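Local coordinates for LAS seventeen-binding protein 3 (Saccharomyces cerevisiae, PDB 1OOT), which interacts with LAS17 and probably binds actin filaments and phosphatidylinositol, the part described here being its C-terminal SH3 domain, at residues D19-K24 with N46-I51; D35-W40 with F52-V57. All blocks are in the same frame, centred on the assembly; numbering follows the deposited sequence.

Interaction 1 of 2, residues D19-K24 with N46-I51; sequences DLPFRK and NGREGI
Leu20 reaches across to the strand 48-51 with both ends of its side chain: CB packs against the backbone at Gly50, 3.6 Å from Gly50 C, and CD1 lies 3.4 Å from Arg48 O. With CG anti to the backbone N (chi1 176°), the CD1 branch runs along the strand, past Arg48 CB. Gly50 has no side chain, and this lets the two backbones come close, Asp19 C standing 4.2 Å from Gly50 CA. Pro21 meets the extended side chain of Arg48 at about a right angle, its CG 3.7 Å from Arg48 CD. These residues join the returning end of the long RT loop of the SH3 fold, just ahead of the diverging turn, to the second strand of the distal hairpin. Leu20 N donates to Ile51 O at 2.8 Å, and Asp19 CA makes a CA-H...O contact with the same oxygen. Two waters extend the junction. One donates to Asp19 O and Glu49 O; the other donates to Pro21 O and accepts from Asn46 ND2 and from Arg48 NH1, lying in plane at the guanidinium edge. The carboxylate of Asp19 is turned to its own loop, where OD2 accepts from Glu16 N.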
ATOM      1  N   ASP A  19      -9.049  -0.206   4.502  1.00 15.16           N
ATOM      2  CA  ASP A  19      -7.719   0.330   4.350  1.00 13.21           C
ATOM      3  C   ASP A  19      -6.672  -0.676   4.826  1.00 13.87           C
ATOM      4  O   ASP A  19      -6.852  -1.411   5.812  1.00 15.57           O
ATOM      5  CB  ASP A  19      -7.442   1.578   5.169  1.00 16.32           C
ATOM      6  CG  ASP A  19      -8.250   2.813   4.769  1.00 19.16           C
ATOM      7  OD1 ASP A  19      -8.883   2.869   3.701  1.00 17.92           O
ATOM      8  OD2 ASP A  19      -8.196   3.821   5.571  1.00 21.57           O
ATOM      9  N   LEU A  20      -5.523  -0.619   4.188  1.00 13.42           N
ATOM     10  CA  LEU A  20      -4.351  -1.379   4.609  1.00 11.63           C
ATOM     11  C   LEU A  20      -3.401  -0.424   5.347  1.00 10.97           C
ATOM     12  O   LEU A  20      -2.770   0.401   4.707  1.00 13.27           O
ATOM     13  CB  LEU A  20      -3.614  -1.890   3.398  1.00 10.44           C
ATOM     14  CG  LEU A  20      -2.330  -2.609   3.748  1.00 10.85           C
ATOM     15  CD1 LEU A  20      -2.627  -3.887   4.484  1.00 12.95           C
ATOM     16  CD2 LEU A  20      -1.443  -2.847   2.500  1.00 12.00           C
ATOM     17  N   PRO A  21      -3.282  -0.505   6.684  1.00 12.22           N
ATOM     18  CA  PRO A  21      -2.292   0.298   7.398  1.00 12.82           C
ATOM     19  C   PRO A  21      -0.866  -0.248   7.172  1.00 12.45           C
ATOM     20  O   PRO A  21      -0.689  -1.440   6.887  1.00 14.14           O
ATOM     21  CB  PRO A  21      -2.661   0.121   8.878  1.00 16.15           C
ATOM     22  CG  PRO A  21      -3.473  -1.089   8.941  1.00 18.61           C
ATOM     23  CD  PRO A  21      -3.994  -1.428   7.589  1.00 15.69           C
ATOM     24  N   PHE A  22       0.110   0.650   7.247  1.00  9.65           N
ATOM     25  CA  PHE A  22       1.494   0.261   7.222  1.00 10.58           C
ATOM     26  C   PHE A  22       2.367   1.390   7.770  1.00 10.44           C
ATOM     27  O   PHE A  22       1.961   2.533   7.911  1.00 12.36           O
ATOM     28  CB  PHE A  22       1.919  -0.153   5.785  1.00 11.02           C
ATOM     29  CG  PHE A  22       1.614   0.813   4.711  1.00 10.19           C
ATOM     30  CD1 PHE A  22       2.315   1.963   4.570  1.00 11.26           C
ATOM     31  CD2 PHE A  22       0.518   0.597   3.890  1.00 11.68           C
ATOM     32  CE1 PHE A  22       2.032   2.853   3.543  1.00 12.38           C
ATOM     33  CE2 PHE A  22       0.278   1.457   2.821  1.00 12.18           C
ATOM     34  CZ  PHE A  22       1.017   2.601   2.695  1.00 11.12           C
ATOM     35  N   ARG A  23       3.627   1.043   8.035  1.00 11.76           N
ATOM     36  CA  ARG A  23       4.578   2.003   8.521  1.00 13.22           C
ATOM     37  C   ARG A  23       5.602   2.271   7.462  1.00 12.34           C
ATOM     38  O   ARG A  23       5.914   1.401   6.640  1.00 13.30           O
ATOM     39  CB  ARG A  23       5.275   1.470   9.778  1.00 18.81           C
ATOM     40  CG  ARG A  23       4.337   1.355  10.947  1.00 26.66           C
ATOM     41  CD  ARG A  23       3.748   2.724  11.475  1.00 35.83           C
ATOM     42  NE  ARG A  23       4.847   3.612  11.903  1.00 42.76           N
ATOM     43  CZ  ARG A  23       4.700   4.796  12.480  1.00 48.36           C
ATOM     44  NH1 ARG A  23       3.481   5.310  12.685  1.00 51.97           N
ATOM     45  NH2 ARG A  23       5.790   5.485  12.841  1.00 51.12           N
ATOM     46  N   LYS A  24       6.158   3.464   7.513  1.00 12.75           N
ATOM     47  CA  LYS A  24       7.251   3.840   6.664  1.00 13.25           C
ATOM     48  C   LYS A  24       8.302   2.751   6.712  1.00 13.26           C
ATOM     49  O   LYS A  24       8.707   2.310   7.764  1.00 14.96           O
ATOM     50  CB  LYS A  24       7.850   5.174   7.131  1.00 13.03           C
ATOM     51  CG  LYS A  24       9.097   5.613   6.392  1.00 14.56           C
ATOM     52  CD  LYS A  24       9.551   7.022   6.831  1.00 17.43           C
ATOM     53  CE  LYS A  24      10.942   7.245   6.216  1.00 22.78           C
ATOM     54  NZ  LYS A  24      11.703   8.372   6.733  1.00 30.75           N
ATOM     55  N   ASN A  46       1.893  -7.397   6.903  1.00 12.16           N
ATOM     56  CA  ASN A  46       1.688  -7.606   8.336  1.00 13.67           C
ATOM     57  C   ASN A  46       0.484  -8.467   8.679  1.00 11.97           C
ATOM     58  O   ASN A  46      -0.057  -8.395   9.818  1.00 16.12           O
ATOM     59  CB  ASN A  46       1.558  -6.257   9.071  1.00 14.54           C
ATOM     60  CG  ASN A  46       2.814  -5.404   8.994  1.00 14.60           C
ATOM     61  OD1 ASN A  46       3.920  -5.897   9.204  1.00 17.30           O
ATOM     62  ND2 ASN A  46       2.639  -4.102   8.665  1.00 19.17           N
ATOM     63  N   GLY A  47       0.068  -9.295   7.720  1.00 11.97           N
ATOM     64  CA  GLY A  47      -1.091 -10.141   7.876  1.00 11.79           C
ATOM     65  C   GLY A  47      -2.428  -9.458   7.605  1.00 11.43           C
ATOM     66  O   GLY A  47      -3.475 -10.065   7.860  1.00 14.86           O
ATOM     67  N   ARG A  48      -2.395  -8.246   7.095  1.00 11.36           N
ATOM     68  CA  ARG A  48      -3.591  -7.491   6.757  1.00 12.10           C
ATOM     69  C   ARG A  48      -3.637  -7.315   5.242  1.00  9.92           C
ATOM     70  O   ARG A  48      -2.583  -7.322   4.571  1.00 11.65           O
ATOM     71  CB  ARG A  48      -3.536  -6.116   7.419  1.00 14.39           C
ATOM     72  CG  ARG A  48      -3.487  -6.127   8.911  1.00 17.41           C
ATOM     73  CD  ARG A  48      -3.639  -4.753   9.533  1.00 23.77           C
ATOM     74  NE  ARG A  48      -3.429  -4.832  10.988  1.00 28.51           N
ATOM     75  CZ  ARG A  48      -2.253  -4.675  11.598  1.00 33.28           C
ATOM     76  NH1 ARG A  48      -1.113  -4.420  10.914  1.00 33.07           N
ATOM     77  NH2 ARG A  48      -2.204  -4.787  12.910  1.00 35.94           N
ATOM     78  N   GLU A  49      -4.852  -7.081   4.735  1.00 10.72           N
ATOM     79  CA  GLU A  49      -5.093  -6.839   3.347  1.00 12.05           C
ATOM     80  C   GLU A  49      -5.995  -5.643   3.200  1.00 12.55           C
ATOM     81  O   GLU A  49      -6.904  -5.451   3.983  1.00 15.35           O
ATOM     82  CB  GLU A  49      -5.851  -8.036   2.709  1.00 15.44           C
ATOM     83  CG  GLU A  49      -5.097  -9.281   2.768  1.00 17.54           C
ATOM     84  CD  GLU A  49      -5.786 -10.461   2.103  1.00 14.93           C
ATOM     85  OE1 GLU A  49      -7.057 -10.522   1.989  1.00 17.57           O
ATOM     86  OE2 GLU A  49      -5.001 -11.284   1.675  1.00 17.69           O
ATOM     87  N   GLY A  50      -5.796  -4.846   2.160  1.00 11.37           N
ATOM     88  CA  GLY A  50      -6.653  -3.700   1.978  1.00 12.85           C
ATOM     89  C   GLY A  50      -6.114  -2.745   0.936  1.00 12.88           C
ATOM     90  O   GLY A  50      -5.179  -3.057   0.188  1.00 11.98           O
ATOM     91  N   ILE A  51      -6.725  -1.575   0.899  1.00 11.88           N
ATOM     92  CA  ILE A  51      -6.363  -0.558  -0.068  1.00 11.78           C
ATOM     93  C   ILE A  51      -5.620   0.593   0.590  1.00 11.41           C
ATOM     94  O   ILE A  51      -5.715   0.839   1.810  1.00 11.89           O
ATOM     95  CB  ILE A  51      -7.571  -0.054  -0.849  1.00 13.53           C
ATOM     96  CG1 ILE A  51      -8.637   0.533   0.065  1.00 15.39           C
ATOM     97  CG2 ILE A  51      -8.134  -1.196  -1.677  1.00 14.56           C
ATOM     98  CD1 ILE A  51      -9.768   1.295  -0.715  1.00 18.99           C
TER
HETATM   99  O   HOH W   1      -6.395  -4.048   6.586  1.00 26.09           O
HETATM  100  O   HOH W   2      -0.538  -3.876   7.865  1.00 21.67           O

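Interaction 2 of 2, residues D35-W40 with F52-V57; sequences DSQNDW and FPANYV
One face of the Trp40 indole lies against the backbone at Phe52 and Pro53: Phe52 C sits 3.2 Å above the ring plane and Pro53 N 3.6 Å above it, both displaced toward the rim. The Pro53 ring continues over the same face in a CH-pi contact, CD standing 3.9 Å from the centroid of the six-membered ring and 15° off its normal. Both residues are deposited in two conformers, and the ring geometry holds for the one described. The indole takes this place with CG beside the backbone N (chi1 -75°), lying alongside the strand rather than standing off it. Pro53 is shared, because its CG covers the centre of one face of the Tyr56 ring, while Asn55 CG lies in plane at the tyrosine edge. The backbones of Trp40 and Pro53 form an antiparallel non-hydrogen-bonded pair. Beyond it, Ala54 N donates to Asp39 O at 2.9 Å, and Ala54 CB is pressed to 3.2 Å from the same Asp39 O. Gln37 CG, from within the turn, packs on the same methyl. Asn38 and Asn55 cross at about a right angle with their amide planes 54° apart, Asn38 ND2 lying near Asn55 CB; a water donates to Asn38 O and Asn55 OD1 and links them. The loop is shaped by a type I turn from Ser36 to Asp39 and an ST turn in which Ser36 OG accepts from Asn38 N, while Asp39 OD2 bonds to Ser34 OG. The n-Src loop thus meets the short 3-10 segment 54-56, and Trp40, Pro53 and Tyr56 occupy the positions that line the proline-rich peptide groove in SH3 domains, consistent with such a role here.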
ATOM      1  N   ASP A  35      -3.152   2.430 -13.459  1.00 15.51           N
ATOM      2  CA  ASP A  35      -2.215   3.186 -14.279  1.00 17.32           C
ATOM      3  C   ASP A  35      -1.768   4.512 -13.695  1.00 17.86           C
ATOM      4  O   ASP A  35      -0.976   5.209 -14.309  1.00 21.96           O
ATOM      5  CB  ASP A  35      -2.759   3.421 -15.684  1.00 19.80           C
ATOM      6  CG  ASP A  35      -3.069   2.141 -16.384  1.00 28.52           C
ATOM      7  OD1 ASP A  35      -2.305   1.162 -16.208  1.00 29.69           O
ATOM      8  OD2 ASP A  35      -4.084   1.997 -17.082  1.00 35.27           O
ATOM      9  N   SER A  36      -2.182   4.822 -12.468  1.00 14.31           N
ATOM     10  CA  SER A  36      -1.751   6.034 -11.781  1.00 14.38           C
ATOM     11  C   SER A  36      -1.331   5.724 -10.376  1.00 13.35           C
ATOM     12  O   SER A  36      -2.044   5.082  -9.614  1.00 13.54           O
ATOM     13  CB  SER A  36      -2.861   7.036 -11.681  1.00 14.15           C
ATOM     14  OG  SER A  36      -2.594   8.117 -10.793  1.00 15.56           O
ATOM     15  N   GLN A  37      -0.191   6.302 -10.013  1.00 14.67           N
ATOM     16  CA  GLN A  37       0.285   6.199  -8.655  1.00 15.60           C
ATOM     17  C   GLN A  37      -0.347   7.194  -7.678  1.00 14.69           C
ATOM     18  O   GLN A  37       0.079   7.352  -6.568  1.00 17.30           O
ATOM     19  CB  GLN A  37       1.803   6.297  -8.641  1.00 20.73           C
ATOM     20  CG  GLN A  37       2.191   5.226  -7.618  1.00 26.62           C
ATOM     21  CD  GLN A  37       3.614   4.892  -7.441  1.00 24.44           C
ATOM     22  OE1 GLN A  37       4.020   4.685  -6.306  1.00 28.10           O
ATOM     23  NE2 GLN A  37       4.336   4.733  -8.509  1.00 21.55           N
ATOM     24  N   ASN A  38      -1.456   7.827  -8.099  1.00 11.93           N
ATOM     25  CA  ASN A  38      -2.291   8.654  -7.262  1.00 13.71           C
ATOM     26  C   ASN A  38      -3.591   7.989  -6.915  1.00 13.42           C
ATOM     27  O   ASN A  38      -4.444   8.586  -6.268  1.00 16.73           O
ATOM     28  CB  ASN A  38      -2.526  10.012  -7.909  1.00 14.33           C
ATOM     29  CG  ASN A  38      -1.319  10.879  -7.855  1.00 17.19           C
ATOM     30  OD1 ASN A  38      -0.966  11.553  -8.850  1.00 19.11           O
ATOM     31  ND2 ASN A  38      -0.677  10.911  -6.712  1.00 15.80           N
ATOM     32  N   ASP A  39      -3.768   6.751  -7.333  1.00 11.89           N
ATOM     33  CA  ASP A  39      -5.004   6.032  -7.035  1.00 12.06           C
ATOM     34  C   ASP A  39      -4.811   5.201  -5.786  1.00 11.39           C
ATOM     35  O   ASP A  39      -3.705   5.080  -5.243  1.00 12.91           O
ATOM     36  CB  ASP A  39      -5.306   5.090  -8.204  1.00 12.68           C
ATOM     37  CG  ASP A  39      -5.721   5.802  -9.443  1.00 12.88           C
ATOM     38  OD1 ASP A  39      -6.174   6.962  -9.320  1.00 13.68           O
ATOM     39  OD2 ASP A  39      -5.573   5.253 -10.559  1.00 11.46           O
ATOM     40  N   TRP A  40      -5.850   4.536  -5.379  0.50 10.60           N
ATOM     41  CA  TRP A  40      -5.689   3.644  -4.277  0.50  9.55           C
ATOM     42  C   TRP A  40      -5.451   2.282  -4.900  0.50 10.99           C
ATOM     43  O   TRP A  40      -6.129   1.903  -5.843  0.50 11.57           O
ATOM     44  CB  TRP A  40      -6.926   3.733  -3.402  0.50 10.34           C
ATOM     45  CG  TRP A  40      -6.939   4.990  -2.596  0.50  9.75           C
ATOM     46  CD1 TRP A  40      -6.953   6.256  -3.071  0.50 13.20           C
ATOM     47  CD2 TRP A  40      -6.932   5.095  -1.185  0.50  9.89           C
ATOM     48  NE1 TRP A  40      -6.949   7.155  -2.035  0.50 14.59           N
ATOM     49  CE2 TRP A  40      -6.908   6.460  -0.859  0.50 12.32           C
ATOM     50  CE3 TRP A  40      -6.889   4.176  -0.151  0.50  9.28           C
ATOM     51  CZ2 TRP A  40      -6.953   6.923   0.452  0.50 11.79           C
ATOM     52  CZ3 TRP A  40      -6.900   4.636   1.139  0.50 10.69           C
ATOM     53  CH2 TRP A  40      -6.898   6.006   1.430  0.50  9.20           C
ATOM     54  N   PHE A  52      -4.823   1.265  -0.188  1.00 10.47           N
ATOM     55  CA  PHE A  52      -3.984   2.343   0.325  1.00 10.58           C
ATOM     56  C   PHE A  52      -3.679   3.353  -0.790  1.00  9.20           C
ATOM     57  O   PHE A  52      -3.683   2.981  -1.973  1.00 10.28           O
ATOM     58  CB  PHE A  52      -2.707   1.781   0.902  1.00 11.63           C
ATOM     59  CG  PHE A  52      -1.833   1.077  -0.133  1.00 11.10           C
ATOM     60  CD1 PHE A  52      -0.859   1.767  -0.782  1.00 10.74           C
ATOM     61  CD2 PHE A  52      -2.061  -0.246  -0.499  1.00 11.73           C
ATOM     62  CE1 PHE A  52      -0.099   1.164  -1.767  1.00 10.87           C
ATOM     63  CE2 PHE A  52      -1.340  -0.871  -1.479  1.00 12.28           C
ATOM     64  CZ  PHE A  52      -0.329  -0.158  -2.101  1.00 11.96           C
ATOM     65  N   PRO A  53      -3.272   4.565  -0.417  0.50 10.79           N
ATOM     66  CA  PRO A  53      -2.896   5.568  -1.431  0.50 10.56           C
ATOM     67  C   PRO A  53      -1.543   5.215  -2.059  0.50 10.35           C
ATOM     68  O   PRO A  53      -0.511   5.108  -1.370  0.50 12.90           O
ATOM     69  CB  PRO A  53      -2.775   6.865  -0.627  0.50 11.91           C
ATOM     70  CG  PRO A  53      -2.582   6.451   0.788  0.50 10.85           C
ATOM     71  CD  PRO A  53      -3.179   5.100   0.950  0.50 12.55           C
ATOM     72  N   ALA A  54      -1.552   5.020  -3.368  1.00 11.22           N
ATOM     73  CA  ALA A  54      -0.396   4.499  -4.004  1.00 10.99           C
ATOM     74  C   ALA A  54       0.753   5.468  -3.980  1.00 10.57           C
ATOM     75  O   ALA A  54       1.925   5.045  -4.134  1.00 12.58           O
ATOM     76  CB  ALA A  54      -0.702   4.105  -5.405  1.00 12.84           C
ATOM     77  N   ASN A  55       0.484   6.750  -3.810  1.00 11.26           N
ATOM     78  CA  ASN A  55       1.588   7.710  -3.820  1.00 11.74           C
ATOM     79  C   ASN A  55       2.510   7.533  -2.635  1.00 11.24           C
ATOM     80  O   ASN A  55       3.667   7.962  -2.679  1.00 12.25           O
ATOM     81  CB  ASN A  55       1.072   9.153  -3.910  1.00 12.81           C
ATOM     82  CG  ASN A  55       0.009   9.440  -2.888  1.00 15.38           C
ATOM     83  OD1 ASN A  55      -1.103   8.880  -2.955  1.00 16.08           O
ATOM     84  ND2 ASN A  55       0.322  10.324  -1.938  1.00 16.75           N
ATOM     85  N   TYR A  56       2.002   6.900  -1.569  1.00 11.04           N
ATOM     86  CA  TYR A  56       2.808   6.658  -0.379  1.00 12.03           C
ATOM     87  C   TYR A  56       3.897   5.600  -0.531  1.00 12.29           C
ATOM     88  O   TYR A  56       4.661   5.397   0.410  1.00 13.27           O
ATOM     89  CB  TYR A  56       1.949   6.264   0.784  1.00 12.05           C
ATOM     90  CG  TYR A  56       1.070   7.279   1.460  1.00 16.29           C
ATOM     91  CD1 TYR A  56       0.596   8.355   0.823  1.00 23.27           C
ATOM     92  CD2 TYR A  56       0.839   7.181   2.817  1.00 20.71           C
ATOM     93  CE1 TYR A  56      -0.241   9.282   1.469  1.00 21.83           C
ATOM     94  CE2 TYR A  56       0.034   8.084   3.472  1.00 21.43           C
ATOM     95  CZ  TYR A  56      -0.563   9.085   2.768  1.00 20.67           C
ATOM     96  OH  TYR A  56      -1.353  10.047   3.374  1.00 22.97           O
ATOM     97  N   VAL A  57       3.912   4.890  -1.657  1.00 12.27           N
ATOM     98  CA  VAL A  57       4.879   3.803  -1.858  1.00 11.38           C
ATOM     99  C   VAL A  57       5.706   3.980  -3.110  1.00 12.44           C
ATOM    100  O   VAL A  57       5.323   4.769  -4.007  1.00 14.27           O
ATOM    101  CB  VAL A  57       4.185   2.422  -1.892  1.00 12.95           C
ATOM    102  CG1 VAL A  57       3.285   2.240  -0.674  1.00 13.80           C
ATOM    103  CG2 VAL A  57       3.416   2.179  -3.217  1.00 13.36           C
TER
HETATM  104  O   HOH W   3      -3.491  10.108  -3.894  1.00 26.33           O

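Overall arrangement
From the N terminus, strand 5-8 leads into the RT loop, whose returning end, 19-24, waits for its partner until the chain has passed through strands 27-30 and 40-45. The end of the n-Src loop and the first residue of strand 40-45 supply 35-40. The distal turn and the strand after it, 46-51, close interaction 1 and the next residues, 52-57, close interaction 2, so the two closures cross rather than nest. Both draw on strand 48-53, whose beginning meets the RT loop and whose end meets the n-Src loop. The contacts touch inside, where Phe22 packs on Phe52, and at the surface, where Asp19 meets Trp40. Together they tie both loops to one strand, 48-53, of the SH3 barrel.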